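Local structure of ATP-dependent DNA helicase uvsW (Enterobacteria phage T4, 1RIF) at residues 5-18 / 57-69. The protein couples ATP hydrolysis to 3'-5' unwinding of duplex DNA, catalyses branch migration of Holliday junctions and acts in recombination-dependent repair and the reorganization of stalled replication forks. The protein carries 1 engineered substitution. Residues are numbered along the deposited sequence; the frame is centred on the assembly and turned at random.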
ATOM      1  N   VAL A   5      17.231   3.857 -13.149  1.00 30.59           N
ATOM      2  CA  VAL A   5      15.954   4.030 -12.470  1.00 28.17           C
ATOM      3  C   VAL A   5      16.055   5.122 -11.404  1.00 28.90           C
ATOM      4  O   VAL A   5      16.759   4.979 -10.401  1.00 28.77           O
ATOM      5  CB  VAL A   5      15.487   2.694 -11.853  1.00 26.51           C
ATOM      6  CG1 VAL A   5      14.127   2.857 -11.212  1.00 25.76           C
ATOM      7  CG2 VAL A   5      15.423   1.633 -12.937  1.00 24.55           C
ATOM      8  N   HIS A   6      15.349   6.221 -11.640  1.00 29.55           N
ATOM      9  CA  HIS A   6      15.367   7.357 -10.732  1.00 30.71           C
ATOM     10  C   HIS A   6      14.168   7.433  -9.814  1.00 30.70           C
ATOM     11  O   HIS A   6      13.066   7.007 -10.153  1.00 31.06           O
ATOM     12  CB  HIS A   6      15.444   8.673 -11.513  1.00 31.88           C
ATOM     13  CG  HIS A   6      16.663   8.803 -12.366  1.00 34.80           C
ATOM     14  ND1 HIS A   6      16.721   8.328 -13.660  1.00 35.91           N
ATOM     15  CD2 HIS A   6      17.881   9.332 -12.104  1.00 35.26           C
ATOM     16  CE1 HIS A   6      17.924   8.559 -14.157  1.00 36.28           C
ATOM     17  NE2 HIS A   6      18.647   9.167 -13.232  1.00 35.44           N
ATOM     18  N   PHE A   7      14.395   8.001  -8.643  1.00 29.87           N
ATOM     19  CA  PHE A   7      13.333   8.174  -7.684  1.00 30.04           C
ATOM     20  C   PHE A   7      12.387   9.230  -8.286  1.00 31.68           C
ATOM     21  O   PHE A   7      12.829  10.136  -8.997  1.00 31.88           O
ATOM     22  CB  PHE A   7      13.922   8.663  -6.358  1.00 26.82           C
ATOM     23  CG  PHE A   7      12.923   8.750  -5.244  1.00 25.08           C
ATOM     24  CD1 PHE A   7      12.689   7.655  -4.414  1.00 23.53           C
ATOM     25  CD2 PHE A   7      12.197   9.921  -5.035  1.00 23.12           C
ATOM     26  CE1 PHE A   7      11.748   7.724  -3.396  1.00 20.72           C
ATOM     27  CE2 PHE A   7      11.253   9.997  -4.018  1.00 22.85           C
ATOM     28  CZ  PHE A   7      11.030   8.894  -3.198  1.00 21.46           C
ATOM     29  N   HIS A   8      11.093   9.093  -8.010  1.00 32.63           N
ATOM     30  CA  HIS A   8      10.053  10.005  -8.489  1.00 32.84           C
ATOM     31  C   HIS A   8       8.874   9.786  -7.530  1.00 35.03           C
ATOM     32  O   HIS A   8       7.970   9.007  -7.816  1.00 39.98           O
ATOM     33  CB  HIS A   8       9.640   9.627  -9.919  1.00 31.27           C
ATOM     34  CG  HIS A   8       8.535  10.473 -10.471  1.00 30.78           C
ATOM     35  ND1 HIS A   8       8.757  11.700 -11.057  1.00 30.75           N
ATOM     36  CD2 HIS A   8       7.192  10.297 -10.468  1.00 30.56           C
ATOM     37  CE1 HIS A   8       7.599  12.244 -11.387  1.00 30.18           C
ATOM     38  NE2 HIS A   8       6.634  11.414 -11.040  1.00 28.35           N
ATOM     39  N   ASP A   9       8.879  10.479  -6.400  1.00 33.80           N
ATOM     40  CA  ASP A   9       7.858  10.314  -5.356  1.00 29.95           C
ATOM     41  C   ASP A   9       7.608   8.853  -4.932  1.00 27.31           C
ATOM     42  O   ASP A   9       8.196   7.916  -5.482  1.00 24.29           O
ATOM     43  CB  ASP A   9       6.530  11.051  -5.696  1.00 30.25           C
ATOM     44  CG  ASP A   9       5.687  10.369  -6.776  1.00 30.74           C
ATOM     45  OD1 ASP A   9       5.692   9.127  -6.897  1.00 30.54           O
ATOM     46  OD2 ASP A   9       4.968  11.105  -7.486  1.00 28.84           O
ATOM     47  N   PHE A  10       6.748   8.656  -3.937  1.00 25.59           N
ATOM     48  CA  PHE A  10       6.494   7.310  -3.441  1.00 24.51           C
ATOM     49  C   PHE A  10       5.427   6.476  -4.127  1.00 23.65           C
ATOM     50  O   PHE A  10       5.059   5.416  -3.623  1.00 22.96           O
ATOM     51  CB  PHE A  10       6.233   7.354  -1.934  1.00 22.99           C
ATOM     52  CG  PHE A  10       7.450   7.699  -1.137  1.00 19.58           C
ATOM     53  CD1 PHE A  10       7.658   8.992  -0.681  1.00 20.17           C
ATOM     54  CD2 PHE A  10       8.433   6.739  -0.908  1.00 20.77           C
ATOM     55  CE1 PHE A  10       8.828   9.327  -0.010  1.00 20.99           C
ATOM     56  CE2 PHE A  10       9.612   7.063  -0.238  1.00 20.64           C
ATOM     57  CZ  PHE A  10       9.809   8.361   0.211  1.00 20.03           C
ATOM     58  N   SER A  11       4.933   6.937  -5.272  1.00 23.26           N
ATOM     59  CA  SER A  11       3.938   6.162  -6.000  1.00 22.53           C
ATOM     60  C   SER A  11       4.613   5.435  -7.166  1.00 23.09           C
ATOM     61  O   SER A  11       4.281   4.283  -7.460  1.00 22.95           O
ATOM     62  CB  SER A  11       2.804   7.064  -6.511  1.00 22.66           C
ATOM     63  OG  SER A  11       3.225   7.917  -7.563  1.00 24.55           O
ATOM     64  N   HIS A  12       5.590   6.091  -7.797  1.00 23.68           N
ATOM     65  CA  HIS A  12       6.301   5.521  -8.948  1.00 23.08           C
ATOM     66  C   HIS A  12       7.783   5.852  -9.000  1.00 23.92           C
ATOM     67  O   HIS A  12       8.272   6.704  -8.274  1.00 25.49           O
ATOM     68  CB  HIS A  12       5.713   6.042 -10.269  1.00 22.49           C
ATOM     69  CG  HIS A  12       4.274   5.695 -10.486  1.00 21.16           C
ATOM     70  ND1 HIS A  12       3.244   6.344  -9.839  1.00 19.86           N
ATOM     71  CD2 HIS A  12       3.694   4.774 -11.290  1.00 19.11           C
ATOM     72  CE1 HIS A  12       2.091   5.838 -10.238  1.00 20.54           C
ATOM     73  NE2 HIS A  12       2.336   4.885 -11.118  1.00 20.12           N
ATOM     74  N   VAL A  13       8.489   5.161  -9.886  1.00 24.47           N
ATOM     75  CA  VAL A  13       9.902   5.423 -10.126  1.00 25.14           C
ATOM     76  C   VAL A  13       9.937   5.753 -11.615  1.00 26.75           C
ATOM     77  O   VAL A  13       9.033   5.359 -12.351  1.00 26.38           O
ATOM     78  CB  VAL A  13      10.802   4.193  -9.852  1.00 24.23           C
ATOM     79  CG1 VAL A  13      10.910   3.956  -8.356  1.00 24.19           C
ATOM     80  CG2 VAL A  13      10.251   2.965 -10.559  1.00 22.81           C
ATOM     81  N   ARG A  14      10.949   6.490 -12.060  1.00 27.20           N
ATOM     82  CA  ARG A  14      11.047   6.842 -13.470  1.00 26.96           C
ATOM     83  C   ARG A  14      12.168   6.060 -14.108  1.00 26.62           C
ATOM     84  O   ARG A  14      13.249   5.944 -13.539  1.00 27.24           O
ATOM     85  CB  ARG A  14      11.317   8.336 -13.649  1.00 28.70           C
ATOM     86  CG  ARG A  14      11.302   8.756 -15.105  1.00 31.43           C
ATOM     87  CD  ARG A  14      11.656  10.216 -15.303  1.00 33.65           C
ATOM     88  NE  ARG A  14      13.095  10.461 -15.232  1.00 35.34           N
ATOM     89  CZ  ARG A  14      13.711  11.012 -14.192  1.00 36.98           C
ATOM     90  NH1 ARG A  14      13.015  11.379 -13.120  1.00 38.80           N
ATOM     91  NH2 ARG A  14      15.023  11.214 -14.232  1.00 36.88           N
ATOM     92  N   ILE A  15      11.919   5.529 -15.296  1.00 27.25           N
ATOM     93  CA  ILE A  15      12.936   4.755 -15.995  1.00 27.44           C
ATOM     94  C   ILE A  15      13.509   5.472 -17.216  1.00 29.12           C
ATOM     95  O   ILE A  15      12.769   5.992 -18.048  1.00 29.72           O
ATOM     96  CB  ILE A  15      12.383   3.398 -16.443  1.00 26.13           C
ATOM     97  CG1 ILE A  15      11.720   2.690 -15.256  1.00 25.62           C
ATOM     98  CG2 ILE A  15      13.516   2.549 -17.023  1.00 26.64           C
ATOM     99  CD1 ILE A  15      11.132   1.334 -15.585  1.00 23.47           C
ATOM    100  N   ASP A  16      14.836   5.489 -17.300  1.00 31.89           N
ATOM    101  CA  ASP A  16      15.574   6.113 -18.396  1.00 34.13           C
ATOM    102  C   ASP A  16      16.219   5.012 -19.207  1.00 34.44           C
ATOM    103  O   ASP A  16      16.959   4.200 -18.667  1.00 34.57           O
ATOM    104  CB  ASP A  16      16.667   7.026 -17.847  1.00 36.58           C
ATOM    105  CG  ASP A  16      16.132   8.365 -17.391  1.00 40.55           C
ATOM    106  OD1 ASP A  16      15.054   8.402 -16.754  1.00 41.69           O
ATOM    107  OD2 ASP A  16      16.801   9.387 -17.665  1.00 43.41           O
ATOM    108  N   CYS A  17      15.945   4.985 -20.504  1.00 36.72           N
ATOM    109  CA  CYS A  17      16.500   3.954 -21.374  1.00 39.15           C
ATOM    110  C   CYS A  17      16.227   4.300 -22.832  1.00 40.53           C
ATOM    111  O   CYS A  17      15.686   5.361 -23.138  1.00 41.65           O
ATOM    112  CB  CYS A  17      15.857   2.609 -21.055  1.00 38.53           C
ATOM    113  SG  CYS A  17      14.076   2.606 -21.365  1.00 39.42           S
ATOM    114  N   GLU A  18      16.604   3.396 -23.729  1.00 42.50           N
ATOM    115  CA  GLU A  18      16.379   3.611 -25.154  1.00 44.09           C
ATOM    116  C   GLU A  18      14.891   3.492 -25.461  1.00 44.12           C
ATOM    117  O   GLU A  18      14.092   3.138 -24.588  1.00 43.99           O
ATOM    118  CB  GLU A  18      17.149   2.582 -25.985  1.00 45.38           C
ATOM    119  CG  GLU A  18      18.340   3.158 -26.735  1.00 48.63           C
ATOM    120  CD  GLU A  18      19.415   3.704 -25.809  1.00 49.31           C
ATOM    121  OE1 GLU A  18      20.004   2.912 -25.039  1.00 51.47           O
ATOM    122  OE2 GLU A  18      19.672   4.927 -25.857  1.00 49.68           O
ATOM    123  N   ASN A  57       5.140   7.912 -19.871  1.00 30.34           N
ATOM    124  CA  ASN A  57       5.895   8.897 -19.109  1.00 30.05           C
ATOM    125  C   ASN A  57       7.073   8.170 -18.473  1.00 28.92           C
ATOM    126  O   ASN A  57       7.835   8.754 -17.706  1.00 30.16           O
ATOM    127  CB  ASN A  57       5.024   9.521 -18.020  1.00 34.04           C
ATOM    128  CG  ASN A  57       3.976  10.461 -18.579  1.00 38.31           C
ATOM    129  OD1 ASN A  57       4.290  11.572 -19.010  1.00 39.71           O
ATOM    130  ND2 ASN A  57       2.720  10.016 -18.581  1.00 41.37           N
ATOM    131  N   ARG A  58       7.216   6.890 -18.810  1.00 27.20           N
ATOM    132  CA  ARG A  58       8.287   6.052 -18.288  1.00 26.40           C
ATOM    133  C   ARG A  58       8.238   5.966 -16.754  1.00 24.72           C
ATOM    134  O   ARG A  58       9.270   5.862 -16.090  1.00 22.09           O
ATOM    135  CB  ARG A  58       9.650   6.576 -18.765  1.00 27.96           C
ATOM    136  CG  ARG A  58       9.848   6.509 -20.285  1.00 30.38           C
ATOM    137  CD  ARG A  58      11.199   7.108 -20.705  1.00 32.32           C
ATOM    138  NE  ARG A  58      12.180   6.129 -21.202  1.00 32.03           N
ATOM    139  CZ  ARG A  58      12.238   5.672 -22.455  1.00 30.05           C
ATOM    140  NH1 ARG A  58      11.366   6.093 -23.359  1.00 31.32           N
ATOM    141  NH2 ARG A  58      13.178   4.809 -22.812  1.00 23.03           N
ATOM    142  N   LEU A  59       7.026   6.010 -16.206  1.00 22.95           N
ATOM    143  CA  LEU A  59       6.820   5.912 -14.767  1.00 22.37           C
ATOM    144  C   LEU A  59       6.302   4.517 -14.460  1.00 23.62           C
ATOM    145  O   LEU A  59       5.414   4.014 -15.144  1.00 25.54           O
ATOM    146  CB  LEU A  59       5.804   6.945 -14.289  1.00 20.86           C
ATOM    147  CG  LEU A  59       6.207   8.413 -14.405  1.00 21.19           C
ATOM    148  CD1 LEU A  59       5.075   9.292 -13.919  1.00 21.19           C
ATOM    149  CD2 LEU A  59       7.460   8.673 -13.588  1.00 23.16           C
ATOM    150  N   LEU A  60       6.861   3.896 -13.429  1.00 23.32           N
ATOM    151  CA  LEU A  60       6.464   2.552 -13.030  1.00 23.39           C
ATOM    152  C   LEU A  60       6.058   2.536 -11.554  1.00 24.08           C
ATOM    153  O   LEU A  60       6.737   3.127 -10.711  1.00 24.07           O
ATOM    154  CB  LEU A  60       7.631   1.595 -13.238  1.00 21.21           C
ATOM    155  CG  LEU A  60       7.387   0.149 -12.825  1.00 19.90           C
ATOM    156  CD1 LEU A  60       6.709  -0.597 -13.959  1.00 18.53           C
ATOM    157  CD2 LEU A  60       8.706  -0.496 -12.472  1.00 18.07           C
ATOM    158  N   PRO A  61       4.936   1.880 -11.219  1.00 24.32           N
ATOM    159  CA  PRO A  61       4.602   1.892  -9.794  1.00 24.14           C
ATOM    160  C   PRO A  61       5.782   1.397  -8.944  1.00 23.48           C
ATOM    161  O   PRO A  61       6.412   0.380  -9.252  1.00 20.92           O
ATOM    162  CB  PRO A  61       3.347   1.008  -9.709  1.00 23.34           C
ATOM    163  CG  PRO A  61       3.250   0.330 -11.040  1.00 25.13           C
ATOM    164  CD  PRO A  61       3.849   1.294 -12.014  1.00 24.03           C
ATOM    165  N   PHE A  62       6.080   2.159  -7.891  1.00 22.37           N
ATOM    166  CA  PHE A  62       7.190   1.892  -6.976  1.00 20.79           C
ATOM    167  C   PHE A  62       7.349   0.422  -6.598  1.00 20.68           C
ATOM    168  O   PHE A  62       8.427  -0.153  -6.753  1.00 21.33           O
ATOM    169  CB  PHE A  62       7.002   2.729  -5.709  1.00 20.89           C
ATOM    170  CG  PHE A  62       8.272   3.019  -4.965  1.00 19.19           C
ATOM    171  CD1 PHE A  62       8.715   4.328  -4.821  1.00 20.91           C
ATOM    172  CD2 PHE A  62       9.003   1.999  -4.371  1.00 22.00           C
ATOM    173  CE1 PHE A  62       9.869   4.617  -4.090  1.00 19.57           C
ATOM    174  CE2 PHE A  62      10.163   2.276  -3.634  1.00 20.07           C
ATOM    175  CZ  PHE A  62      10.591   3.588  -3.495  1.00 19.20           C
ATOM    176  N   GLY A  63       6.266  -0.178  -6.110  1.00 20.53           N
ATOM    177  CA  GLY A  63       6.291  -1.569  -5.695  1.00 19.28           C
ATOM    178  C   GLY A  63       6.855  -2.596  -6.655  1.00 20.43           C
ATOM    179  O   GLY A  63       7.221  -3.687  -6.227  1.00 19.48           O
ATOM    180  N   LEU A  64       6.943  -2.261  -7.942  1.00 21.59           N
ATOM    181  CA  LEU A  64       7.447  -3.194  -8.955  1.00 21.49           C
ATOM    182  C   LEU A  64       8.933  -3.065  -9.318  1.00 22.76           C
ATOM    183  O   LEU A  64       9.430  -3.783 -10.189  1.00 22.57           O
ATOM    184  CB  LEU A  64       6.599  -3.067 -10.227  1.00 20.46           C
ATOM    185  CG  LEU A  64       5.182  -3.647 -10.183  1.00 18.28           C
ATOM    186  CD1 LEU A  64       4.347  -3.066 -11.307  1.00 16.29           C
ATOM    187  CD2 LEU A  64       5.257  -5.163 -10.280  1.00 15.55           C
ATOM    188  N   VAL A  65       9.642  -2.162  -8.655  1.00 24.51           N
ATOM    189  CA  VAL A  65      11.057  -1.970  -8.941  1.00 26.77           C
ATOM    190  C   VAL A  65      11.823  -3.292  -8.905  1.00 27.82           C
ATOM    191  O   VAL A  65      12.635  -3.574  -9.786  1.00 29.38           O
ATOM    192  CB  VAL A  65      11.696  -0.991  -7.927  1.00 27.92           C
ATOM    193  CG1 VAL A  65      13.166  -0.794  -8.241  1.00 29.37           C
ATOM    194  CG2 VAL A  65      10.981   0.338  -7.977  1.00 29.82           C
ATOM    195  N   GLY A  66      11.554  -4.104  -7.889  1.00 28.42           N
ATOM    196  CA  GLY A  66      12.239  -5.375  -7.752  1.00 30.25           C
ATOM    197  C   GLY A  66      12.124  -6.321  -8.932  1.00 31.53           C
ATOM    198  O   GLY A  66      13.024  -7.131  -9.173  1.00 31.95           O
ATOM    199  N   GLN A  67      11.017  -6.221  -9.660  1.00 32.60           N
ATOM    200  CA  GLN A  67      10.754  -7.068 -10.823  1.00 32.53           C
ATOM    201  C   GLN A  67      11.594  -6.701 -12.043  1.00 30.98           C
ATOM    202  O   GLN A  67      11.741  -7.507 -12.956  1.00 30.79           O
ATOM    203  CB  GLN A  67       9.286  -6.959 -11.210  1.00 35.92           C
ATOM    204  CG  GLN A  67       8.334  -7.239 -10.080  1.00 40.32           C
ATOM    205  CD  GLN A  67       8.222  -8.710  -9.783  1.00 43.95           C
ATOM    206  OE1 GLN A  67       9.211  -9.367  -9.449  1.00 45.61           O
ATOM    207  NE2 GLN A  67       7.010  -9.244  -9.909  1.00 45.14           N
ATOM    208  N   ILE A  68      12.128  -5.484 -12.067  1.00 30.18           N
ATOM    209  CA  ILE A  68      12.924  -5.045 -13.203  1.00 29.77           C
ATOM    210  C   ILE A  68      14.183  -5.894 -13.346  1.00 30.46           C
ATOM    211  O   ILE A  68      14.742  -6.007 -14.437  1.00 30.02           O
ATOM    212  CB  ILE A  68      13.313  -3.553 -13.077  1.00 30.03           C
ATOM    213  CG1 ILE A  68      12.057  -2.686 -13.019  1.00 29.16           C
ATOM    214  CG2 ILE A  68      14.129  -3.120 -14.288  1.00 30.61           C
ATOM    215  CD1 ILE A  68      12.345  -1.222 -12.755  1.00 29.41           C
ATOM    216  N   LYS A  69      14.623  -6.500 -12.247  1.00 30.87           N
ATOM    217  CA  LYS A  69      15.813  -7.342 -12.285  1.00 32.01           C
ATOM    218  C   LYS A  69      15.541  -8.593 -13.126  1.00 31.55           C
ATOM    219  O   LYS A  69      16.443  -9.117 -13.772  1.00 29.76           O
ATOM    220  CB  LYS A  69      16.241  -7.733 -10.867  1.00 33.12           C
ATOM    221  CG  LYS A  69      17.575  -8.470 -10.815  1.00 36.59           C
ATOM    222  CD  LYS A  69      18.720  -7.609 -11.353  1.00 38.09           C
ATOM    223  CE  LYS A  69      19.941  -8.450 -11.719  1.00 39.03           C
ATOM    224  NZ  LYS A  69      20.372  -9.331 -10.599  1.00 38.62           N
TER
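Val13 and Leu60 pair through both of their peptide groups: Val13 N donates to Leu60 O and Leu60 N to Val13 O, each at 2.8 Å. Ile15 N to Arg58 O and Phe62 N to Ser11 O continue the antiparallel pairing at the two ends. On the face carrying Arg14 and Leu59, Leu59 CD2 sits over the His8 ring, 3.7 Å from its centroid, a CH-pi contact; Arg14 CB lies 3.9 Å from the same methyl. The opposite face is apolar. There Val13 CG1 meets Val65 CG2 at 3.6 Å and also lies over one face of the Phe62 ring, whose edge is met by Phe7 CE1. Farther along, Ile15 and Ile68 reach tip to tip, CD1 to CD1 at 4.0 Å. The Arg58 chain bends at chi3 (111°) and passes along the Ile15 carbonyl, with a weak bond from NE to Ile15 O; its NH1 forms a salt bridge with Glu19. In the turn that leads into strand 12-16, Asp9 OD1 takes three donors: Ser11 N, which makes an Asx turn, His12 N, which extends it to an Asx motif, and the Ser11 hydroxyl; together they hold the loop between the hairpin strands, while His12 ND1 donates to Ser11 OG at 2.8 Å. Helix 19-28 packs on Ile15 and Cys17. Strand 59-61 forms one edge of the small mixed sheet in the N-terminal domain of UvsW, added antiparallel to the hairpin of strands 3-8 and 12-16, away from the predicted ATP site.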